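Long-range contacts in esterase D (PDB 2W87), which binds glucuronic acid through this calcium-containing family 35 carbohydrate-binding module, part of an enzyme that is probably involved in plant cell wall degradation: residues 28-33 with 120-125; 45-50 with 106-111; 79-84 with 99-104. All blocks are in the same frame, centred on the assembly; numbering follows the deposited sequence.

Interaction 1: 28-33 with 120-125. With CA (calcium ion), chain D; CA (calcium ion), chain C; GCU (alpha-D-glucopyranuronic acid), chain E.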
loop_
_atom_site.group_PDB
_atom_site.type_symbol
_atom_site.label_atom_id
_atom_site.label_comp_id
_atom_site.label_asym_id
_atom_site.label_seq_id
_atom_site.Cartn_x
_atom_site.Cartn_y
_atom_site.Cartn_z
ATOM N N SER A 28 -9.340 9.765 6.053
ATOM C CA SER A 28 -10.037 9.494 7.287
ATOM C C SER A 28 -9.254 8.587 8.254
ATOM O O SER A 28 -9.696 8.329 9.384
ATOM C CB SER A 28 -11.413 8.904 7.003
ATOM O OG SER A 28 -11.304 7.737 6.200
ATOM N N GLY A 29 -8.081 8.111 7.837
ATOM C CA GLY A 29 -7.286 7.259 8.716
ATOM C C GLY A 29 -6.124 6.556 8.023
ATOM O O GLY A 29 -5.500 7.095 7.115
ATOM N N PHE A 30 -5.855 5.344 8.479
ATOM C CA PHE A 30 -4.778 4.528 7.946
ATOM C C PHE A 30 -5.134 3.065 8.120
ATOM O O PHE A 30 -5.956 2.715 8.967
ATOM C CB PHE A 30 -3.463 4.852 8.648
ATOM C CG PHE A 30 -3.528 4.795 10.155
ATOM C CD1 PHE A 30 -3.370 3.600 10.832
ATOM C CD2 PHE A 30 -3.732 5.947 10.896
ATOM C CE1 PHE A 30 -3.415 3.558 12.206
ATOM C CE2 PHE A 30 -3.769 5.914 12.265
ATOM C CZ PHE A 30 -3.610 4.722 12.928
ATOM N N ALA A 31 -4.577 2.219 7.270
ATOM C CA ALA A 31 -4.823 0.781 7.357
ATOM C C ALA A 31 -3.838 0.188 8.369
ATOM O O ALA A 31 -2.610 0.359 8.257
ATOM C CB ALA A 31 -4.650 0.126 5.981
ATOM N N ASN A 32 -4.382 -0.542 9.338
ATOM C CA ASN A 32 -3.603 -1.206 10.373
ATOM C C ASN A 32 -3.749 -2.725 10.245
ATOM O O ASN A 32 -4.773 -3.284 10.628
ATOM C CB ASN A 32 -4.114 -0.759 11.742
ATOM C CG ASN A 32 -3.456 -1.492 12.892
ATOM O OD1 ASN A 32 -2.551 -2.318 12.692
ATOM N ND2 ASN A 32 -3.905 -1.181 14.121
ATOM N N THR A 33 -2.755 -3.389 9.676
ATOM C CA THR A 33 -2.826 -4.846 9.512
ATOM C C THR A 33 -2.759 -5.578 10.848
ATOM O O THR A 33 -2.090 -5.128 11.787
ATOM C CB THR A 33 -1.675 -5.416 8.641
ATOM O OG1 THR A 33 -0.404 -5.049 9.200
ATOM C CG2 THR A 33 -1.796 -4.925 7.207
ATOM N N LEU A 120 2.358 -5.461 8.675
ATOM C CA LEU A 120 2.884 -4.269 8.034
ATOM C C LEU A 120 3.013 -3.098 8.995
ATOM O O LEU A 120 2.488 -3.123 10.096
ATOM C CB LEU A 120 1.963 -3.855 6.875
ATOM C CG LEU A 120 1.965 -4.756 5.646
ATOM C CD1 LEU A 120 0.872 -4.250 4.645
ATOM C CD2 LEU A 120 3.331 -4.775 4.982
ATOM N N PRO A 121 3.708 -2.038 8.556
ATOM C CA PRO A 121 3.518 -0.793 9.270
ATOM C C PRO A 121 2.074 -0.327 9.064
ATOM O O PRO A 121 1.318 -0.964 8.308
ATOM C CB PRO A 121 4.469 0.168 8.561
ATOM C CG PRO A 121 5.287 -0.619 7.668
ATOM C CD PRO A 121 4.553 -1.879 7.368
ATOM N N ASN A 122 1.686 0.753 9.731
ATOM C CA ASN A 122 0.406 1.384 9.430
ATOM C C ASN A 122 0.535 2.109 8.097
ATOM O O ASN A 122 1.516 2.824 7.878
ATOM C CB ASN A 122 0.036 2.355 10.550
ATOM C CG ASN A 122 -0.363 1.647 11.844
ATOM O OD1 ASN A 122 -0.766 0.472 11.840
ATOM N ND2 ASN A 122 -0.301 2.375 12.950
ATOM N N ILE A 123 -0.436 1.929 7.202
ATOM C CA ILE A 123 -0.343 2.451 5.830
ATOM C C ILE A 123 -1.348 3.567 5.629
ATOM O O ILE A 123 -2.557 3.356 5.677
ATOM C CB ILE A 123 -0.607 1.348 4.772
ATOM C CG1 ILE A 123 0.301 0.127 5.023
ATOM C CG2 ILE A 123 -0.552 1.925 3.355
ATOM C CD1 ILE A 123 1.786 0.388 4.928
ATOM N N ASP A 124 -0.847 4.761 5.371
ATOM C CA ASP A 124 -1.733 5.923 5.236
ATOM C C ASP A 124 -2.399 6.007 3.886
ATOM O O ASP A 124 -3.599 6.284 3.788
ATOM C CB ASP A 124 -0.938 7.203 5.463
ATOM C CG ASP A 124 -1.769 8.450 5.322
ATOM O OD1 ASP A 124 -2.975 8.423 5.636
ATOM O OD2 ASP A 124 -1.196 9.493 4.948
ATOM N N SER A 125 -1.603 5.803 2.850
ATOM C CA SER A 125 -2.059 5.990 1.489
ATOM C C SER A 125 -1.127 5.357 0.468
ATOM O O SER A 125 0.047 5.109 0.751
ATOM C CB SER A 125 -2.128 7.467 1.210
ATOM O OG SER A 125 -0.854 8.093 1.310
HETATM CA CA CA D . -5.136 7.728 4.842
HETATM CA CA CA C . -0.696 -3.688 13.089
HETATM C C1 GCU E . 0.217 -0.608 18.284
HETATM C C2 GCU E . -0.154 0.621 17.454
HETATM C C3 GCU E . -0.870 0.169 16.184
HETATM C C4 GCU E . 0.084 -0.700 15.390
HETATM C C5 GCU E . 0.515 -1.879 16.277
HETATM C C6 GCU E . 1.525 -2.785 15.588
HETATM O O1 GCU E . -1.006 -1.282 18.579
HETATM O O2 GCU E . -1.024 1.453 18.204
HETATM O O3 GCU E . -1.281 1.288 15.396
HETATM O O4 GCU E . -0.537 -1.231 14.192
HETATM O O5 GCU E . 1.131 -1.395 17.470
HETATM O O6A GCU E . 1.238 -3.149 14.438
HETATM O O6B GCU E . 2.568 -3.125 16.198
HETATM O O HOH W 1 -0.946 -1.959 7.907
HETATM O O HOH W 2 1.030 -4.819 11.735
HETATM O O HOH W 3 0.010 -2.216 11.228
HETATM O O HOH W 4 -2.085 -4.371 14.964
#
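Thr33 OG1 is gripped twice: the backbone N-H of Leu120 reaches it at 2.8 Å from N to OG1, and the hydroxyl gives its own proton to a water that also donates to Leu120 O. That water is itself a calcium ligand, so Thr33 OG1 and Leu120 O position a first-shell water. The first torsion puts OG1 between the backbone N and carbonyl carbon (chi1 57°), facing Leu120, while CG2 rests on the CB and CD1 of that leucine. The pairing belongs to the beta-sandwich of a carbohydrate-binding module, where a single antiparallel bridge lies between two calcium sites, each of which takes ligands from these segments. Ala31 and Ile123 form the hydrogen-bonded pair, with Ala31 N to Ile123 O at 2.8 Å and Ile123 N to Ala31 O at 2.9 Å. One residue along, the Phe30 ring crosses the Asn122 side chain, its CD1 3.6 Å from Asn122 CB, with ring and amide planes 27° apart. Asn122 and Asn32 run side by side toward the glucuronic acid, which His22 and Arg67 also bind. Asn32 OD1 ligates one calcium at 2.3 Å, and Asp19 takes the ND2 end of the same amide, which fixes its rotation. Thr33 O, Asn35, three waters and O4 and O6A of the sugar complete that shell, so the metal joins protein directly to ligand. The second calcium is shared with Gln5, Glu6 and Thr26. Asp124 binds it through both backbone O and OD1, the latter 3.2 Å from Gly29 O, another ligand, while Asp124 OD2 makes a salt bridge to Arg58.

Interaction 2: 45-50 with 106-111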
loop_
_atom_site.group_PDB
_atom_site.type_symbol
_atom_site.label_atom_id
_atom_site.label_comp_id
_atom_site.label_asym_id
_atom_site.label_seq_id
_atom_site.Cartn_x
_atom_site.Cartn_y
_atom_site.Cartn_z
ATOM N N ILE A 45 -6.200 -0.511 -9.288
ATOM C CA ILE A 45 -5.902 0.604 -10.191
ATOM C C ILE A 45 -6.228 0.188 -11.612
ATOM O O ILE A 45 -5.803 -0.871 -12.046
ATOM C CB ILE A 45 -4.399 0.937 -10.146
ATOM C CG1 ILE A 45 -3.940 1.251 -8.706
ATOM C CG2 ILE A 45 -4.106 2.090 -11.045
ATOM C CD1 ILE A 45 -2.441 0.922 -8.505
ATOM N N ASP A 46 -6.984 1.022 -12.333
ATOM C CA ASP A 46 -7.238 0.794 -13.737
ATOM C C ASP A 46 -6.262 1.665 -14.516
ATOM O O ASP A 46 -6.165 2.856 -14.247
ATOM C CB ASP A 46 -8.674 1.144 -14.108
ATOM C CG ASP A 46 -8.962 0.868 -15.580
ATOM O OD1 ASP A 46 -9.398 -0.270 -15.889
ATOM O OD2 ASP A 46 -8.696 1.767 -16.421
ATOM N N ALA A 47 -5.541 1.062 -15.456
ATOM C CA ALA A 47 -4.554 1.766 -16.278
ATOM C C ALA A 47 -4.996 1.705 -17.730
ATOM O O ALA A 47 -5.321 0.642 -18.226
ATOM C CB ALA A 47 -3.165 1.126 -16.112
ATOM N N THR A 48 -5.022 2.840 -18.422
ATOM C CA THR A 48 -5.526 2.816 -19.796
ATOM C C THR A 48 -4.512 2.155 -20.724
ATOM O O THR A 48 -4.882 1.632 -21.757
ATOM C CB THR A 48 -5.870 4.217 -20.323
ATOM O OG1 THR A 48 -4.684 5.003 -20.356
ATOM C CG2 THR A 48 -6.921 4.897 -19.448
ATOM N N SER A 49 -3.235 2.167 -20.342
ATOM C CA SER A 49 -2.170 1.532 -21.112
ATOM C C SER A 49 -1.195 0.870 -20.157
ATOM O O SER A 49 -1.041 1.315 -19.028
ATOM C CB SER A 49 -1.417 2.572 -21.938
ATOM O OG SER A 49 -2.188 3.030 -23.038
ATOM N N SER A 50 -0.535 -0.188 -20.605
ATOM C CA SER A 50 0.476 -0.822 -19.768
ATOM C C SER A 50 1.686 0.106 -19.676
ATOM O O SER A 50 1.897 0.933 -20.543
ATOM C CB SER A 50 0.872 -2.194 -20.309
ATOM O OG SER A 50 1.581 -2.081 -21.536
ATOM N N GLY A 106 -5.618 -2.115 -18.160
ATOM C CA GLY A 106 -6.796 -2.628 -17.459
ATOM C C GLY A 106 -6.626 -2.692 -15.957
ATOM O O GLY A 106 -5.990 -1.837 -15.379
ATOM N N ASN A 107 -7.186 -3.718 -15.333
ATOM C CA ASN A 107 -7.265 -3.764 -13.873
ATOM C C ASN A 107 -6.001 -4.316 -13.278
ATOM O O ASN A 107 -5.476 -5.319 -13.763
ATOM C CB ASN A 107 -8.423 -4.643 -13.423
ATOM C CG ASN A 107 -8.966 -4.235 -12.081
ATOM O OD1 ASN A 107 -9.268 -3.057 -11.869
ATOM N ND2 ASN A 107 -9.104 -5.206 -11.157
ATOM N N ASN A 108 -5.533 -3.650 -12.224
ATOM C CA ASN A 108 -4.355 -4.064 -11.475
ATOM C C ASN A 108 -4.723 -4.067 -10.003
ATOM O O ASN A 108 -4.891 -2.984 -9.410
ATOM C CB ASN A 108 -3.238 -3.045 -11.680
ATOM C CG ASN A 108 -2.724 -3.017 -13.095
ATOM O OD1 ASN A 108 -1.696 -3.637 -13.399
ATOM N ND2 ASN A 108 -3.406 -2.250 -13.968
ATOM N N ILE A 109 -4.899 -5.264 -9.428
ATOM C CA ILE A 109 -5.130 -5.415 -8.006
ATOM C C ILE A 109 -3.752 -5.513 -7.356
ATOM O O ILE A 109 -2.976 -6.420 -7.632
ATOM C CB ILE A 109 -6.043 -6.632 -7.684
ATOM C CG1 ILE A 109 -7.422 -6.427 -8.333
ATOM C CG2 ILE A 109 -6.204 -6.804 -6.203
ATOM C CD1 ILE A 109 -8.330 -7.645 -8.262
ATOM N N VAL A 110 -3.442 -4.516 -6.552
ATOM C CA VAL A 110 -2.154 -4.390 -5.907
ATOM C C VAL A 110 -2.276 -4.821 -4.435
ATOM O O VAL A 110 -3.009 -4.207 -3.670
ATOM C CB VAL A 110 -1.673 -2.945 -6.003
ATOM C CG1 VAL A 110 -0.361 -2.771 -5.226
ATOM C CG2 VAL A 110 -1.531 -2.529 -7.470
ATOM N N GLN A 111 -1.604 -5.901 -4.067
ATOM C CA GLN A 111 -1.638 -6.416 -2.706
ATOM C C GLN A 111 -0.270 -6.258 -2.063
ATOM O O GLN A 111 0.717 -6.836 -2.535
ATOM C CB GLN A 111 -2.087 -7.883 -2.683
ATOM C CG GLN A 111 -2.055 -8.519 -1.312
ATOM C CD GLN A 111 -2.848 -9.836 -1.198
ATOM O OE1 GLN A 111 -3.744 -10.113 -1.987
ATOM N NE2 GLN A 111 -2.500 -10.652 -0.201
HETATM O O HOH W 5 -10.655 -1.625 -13.935
#
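The carboxamide of Asn108 sends its ND2 end back across the strands to Ile45 O, a weak hydrogen bond of 3.4 Å between those atoms, and the methyl CB of Ala47 lies 4.0 Å from the same ND2. The other end of the amide is held too, since Asn108 OD1 accepts from the backbone N of Val104. Two further flat groups, the Asp46 carboxylate and the Asn107 amide, stand on the reverse side of the sheet and meet through water: a single molecule donates to Asp46 OD1 at 2.7 Å and to Asn107 OD1 at 2.9 Å. With chi1 at -178°, the Asp46 carboxylate swings toward the neighbouring strand. Asn107 OD1 has a second donor in the backbone N of Asn137. Both strands belong to one antiparallel sheet of the module's beta-sandwich, in which 106-114 lies between 40-47 and 69-73. Ile45 with Asn108 and Ala47 with Gly106 are hydrogen-bonded pairs, and Asp46 with Asn107 is the non-hydrogen-bonded pair separating them. Ile45 O, already met by ND2, has its stronger donor in the backbone N of Asn108, 2.8 Å from it. Gly106 closes the end of the ladder, its N 2.8 Å from Ala47 O, and its own O takes the N-H of Ala47. On the face shared by Ile45 and Asn108, Ile45 CD1 touches Val110 CG2 at 3.7 Å, while Leu103 of strand 95-103 packs against Ile45 and Asn108 alike.

Interaction 3: 79-84 with 99-104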
loop_
_atom_site.group_PDB
_atom_site.type_symbol
_atom_site.label_atom_id
_atom_site.label_comp_id
_atom_site.label_asym_id
_atom_site.label_seq_id
_atom_site.Cartn_x
_atom_site.Cartn_y
_atom_site.Cartn_z
ATOM N N GLY A 79 3.269 -9.518 -11.528
ATOM C CA GLY A 79 4.454 -8.884 -10.923
ATOM C C GLY A 79 4.579 -9.101 -9.434
ATOM O O GLY A 79 3.575 -9.068 -8.714
ATOM N N ASN A 80 5.818 -9.331 -8.985
ATOM C CA ASN A 80 6.152 -9.561 -7.592
ATOM C C ASN A 80 7.328 -8.679 -7.162
ATOM O O ASN A 80 8.387 -8.774 -7.712
ATOM C CB ASN A 80 6.486 -11.021 -7.353
ATOM C CG ASN A 80 5.335 -11.950 -7.719
ATOM O OD1 ASN A 80 4.574 -12.364 -6.861
ATOM N ND2 ASN A 80 5.203 -12.270 -9.009
ATOM N N TYR A 81 7.096 -7.786 -6.204
ATOM C CA TYR A 81 8.054 -6.760 -5.846
ATOM C C TYR A 81 8.278 -6.773 -4.360
ATOM O O TYR A 81 7.459 -7.318 -3.599
ATOM C CB TYR A 81 7.512 -5.383 -6.226
ATOM C CG TYR A 81 7.292 -5.170 -7.708
ATOM C CD1 TYR A 81 8.272 -4.577 -8.481
ATOM C CD2 TYR A 81 6.093 -5.521 -8.316
ATOM C CE1 TYR A 81 8.080 -4.365 -9.828
ATOM C CE2 TYR A 81 5.908 -5.337 -9.657
ATOM C CZ TYR A 81 6.902 -4.741 -10.400
ATOM O OH TYR A 81 6.714 -4.543 -11.750
ATOM N N THR A 82 9.363 -6.139 -3.932
ATOM C CA THR A 82 9.687 -6.051 -2.518
ATOM C C THR A 82 9.641 -4.584 -2.115
ATOM O O THR A 82 10.127 -3.752 -2.866
ATOM C CB THR A 82 11.077 -6.650 -2.242
ATOM O OG1 THR A 82 12.067 -5.950 -3.014
ATOM C CG2 THR A 82 11.094 -8.137 -2.614
ATOM N N VAL A 83 9.046 -4.263 -0.954
ATOM C CA VAL A 83 8.965 -2.888 -0.470
ATOM C C VAL A 83 9.616 -2.840 0.900
ATOM O O VAL A 83 9.213 -3.556 1.796
ATOM C CB VAL A 83 7.500 -2.393 -0.363
ATOM C CG1 VAL A 83 7.437 -0.960 0.101
ATOM C CG2 VAL A 83 6.785 -2.522 -1.710
ATOM N N SER A 84 10.649 -2.021 1.031
ATOM C CA SER A 84 11.373 -1.889 2.296
ATOM C C SER A 84 10.666 -0.876 3.162
ATOM O O SER A 84 10.430 0.252 2.714
ATOM C CB SER A 84 12.791 -1.404 2.039
ATOM O OG SER A 84 13.489 -2.316 1.216
ATOM N N ILE A 99 8.402 2.605 -5.035
ATOM C CA ILE A 99 8.799 1.527 -5.914
ATOM C C ILE A 99 8.214 1.782 -7.310
ATOM O O ILE A 99 7.080 2.267 -7.435
ATOM C CB ILE A 99 8.348 0.168 -5.354
ATOM C CG1 ILE A 99 8.865 -0.979 -6.218
ATOM C CG2 ILE A 99 6.843 0.100 -5.208
ATOM C CD1 ILE A 99 9.104 -2.216 -5.453
ATOM N N ASP A 100 9.013 1.525 -8.338
ATOM C CA ASP A 100 8.497 1.553 -9.692
ATOM C C ASP A 100 7.968 0.165 -10.054
ATOM O O ASP A 100 8.575 -0.851 -9.748
ATOM C CB ASP A 100 9.559 2.003 -10.684
ATOM C CG ASP A 100 9.766 3.522 -10.687
ATOM O OD1 ASP A 100 9.112 4.252 -9.925
ATOM O OD2 ASP A 100 10.586 3.994 -11.490
ATOM N N VAL A 101 6.815 0.128 -10.709
ATOM C CA VAL A 101 6.187 -1.136 -11.035
ATOM C C VAL A 101 5.604 -1.014 -12.421
ATOM O O VAL A 101 5.299 0.083 -12.864
ATOM C CB VAL A 101 5.026 -1.505 -10.093
ATOM C CG1 VAL A 101 5.485 -1.529 -8.647
ATOM C CG2 VAL A 101 3.839 -0.551 -10.272
ATOM N N ASP A 102 5.445 -2.155 -13.081
ATOM C CA ASP A 102 4.846 -2.175 -14.405
ATOM C C ASP A 102 3.413 -2.620 -14.248
ATOM O O ASP A 102 3.145 -3.773 -13.892
ATOM C CB ASP A 102 5.621 -3.105 -15.327
ATOM C CG ASP A 102 6.785 -2.394 -16.000
ATOM O OD1 ASP A 102 6.524 -1.536 -16.878
ATOM O OD2 ASP A 102 7.951 -2.673 -15.649
ATOM N N LEU A 103 2.499 -1.698 -14.492
ATOM C CA LEU A 103 1.081 -2.011 -14.494
ATOM C C LEU A 103 0.674 -2.541 -15.860
ATOM O O LEU A 103 1.241 -2.155 -16.891
ATOM C CB LEU A 103 0.236 -0.791 -14.133
ATOM C CG LEU A 103 0.394 -0.138 -12.752
ATOM C CD1 LEU A 103 -0.735 0.866 -12.509
ATOM C CD2 LEU A 103 0.424 -1.132 -11.635
ATOM N N VAL A 104 -0.297 -3.447 -15.862
ATOM C CA VAL A 104 -0.874 -3.955 -17.104
ATOM C C VAL A 104 -2.028 -3.052 -17.538
ATOM O O VAL A 104 -2.669 -2.382 -16.716
ATOM C CB VAL A 104 -1.382 -5.411 -16.971
ATOM C CG1 VAL A 104 -0.250 -6.339 -16.520
ATOM C CG2 VAL A 104 -2.550 -5.501 -16.015
HETATM O O HOH W 6 4.474 -5.825 -12.969
HETATM O O HOH W 7 9.025 -3.984 -13.165
#
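Tyr81 lies with one ring face under Val101: the CG1 methyl stands 3.8 Å from the ring centroid and only 5° off the normal, a CH-pi contact centred on the face. Val101 CB meets the far end of the same ring at Tyr81 CZ. Beyond the ring, the Tyr81 hydroxyl has three partners. It accepts the backbone N-H of Asp102, 3.0 Å from N to OH and nearly straight at 168°, accepts a second proton from one water, and gives its own to another. Both waters lie at the ring edge, in its plane, and both lead to Asp102, one donating to the backbone O and the other to OD2, so Asp102 holds the hydroxyl directly and through solvent. At the near end of the ring, Ile99 CD1 fits against Tyr81 CB at 3.6 Å and lies close to Thr82 O. A chi1 of -63°, which places Tyr81 CG opposite the carbonyl carbon, carries the ring across from its own strand and lays its face under Val101 CG1. Farther in, Val83 CG2 approaches Ile99 CG2 at 4.4 Å, and Val83 packs on Ile57 and Leu112. The strands themselves do not pair: their axes stay 8.6 Å apart, and each bonds to its own neighbour, Tyr81 to Leu71 of strand 69-73, Ile99 and Val101 to Leu55 and Arg53 of strand 51-60. The contact closes the side of this beta-sandwich, its side chains joining strand 80-83 of one sheet to strand 95-103, outermost in the other.

The three contacts sample one beta-sandwich module. Interaction 1 is buried and carries the metal and sugar chemistry, whereas interactions 2 and 3 lie across the chain's centre from it. Interaction 3 is the more superficial, with three of its seven touching residues exposed; interaction 2 has none. Interaction 2 joins neighbouring strands within a sheet through backbone bonds; interaction 3 spans between sheets, relying on a tyrosine packed among aliphatic side chains, with its hydroxyl bonded to backbone and water. Strands 122-129 and 95-103 place interactions 1 and 3 on a common sheet, and 106-114 and 80-83 do the same for interactions 2 and 3. The last two also touch, with Asn108 OD1 against Leu103 CA at 3.4 Å.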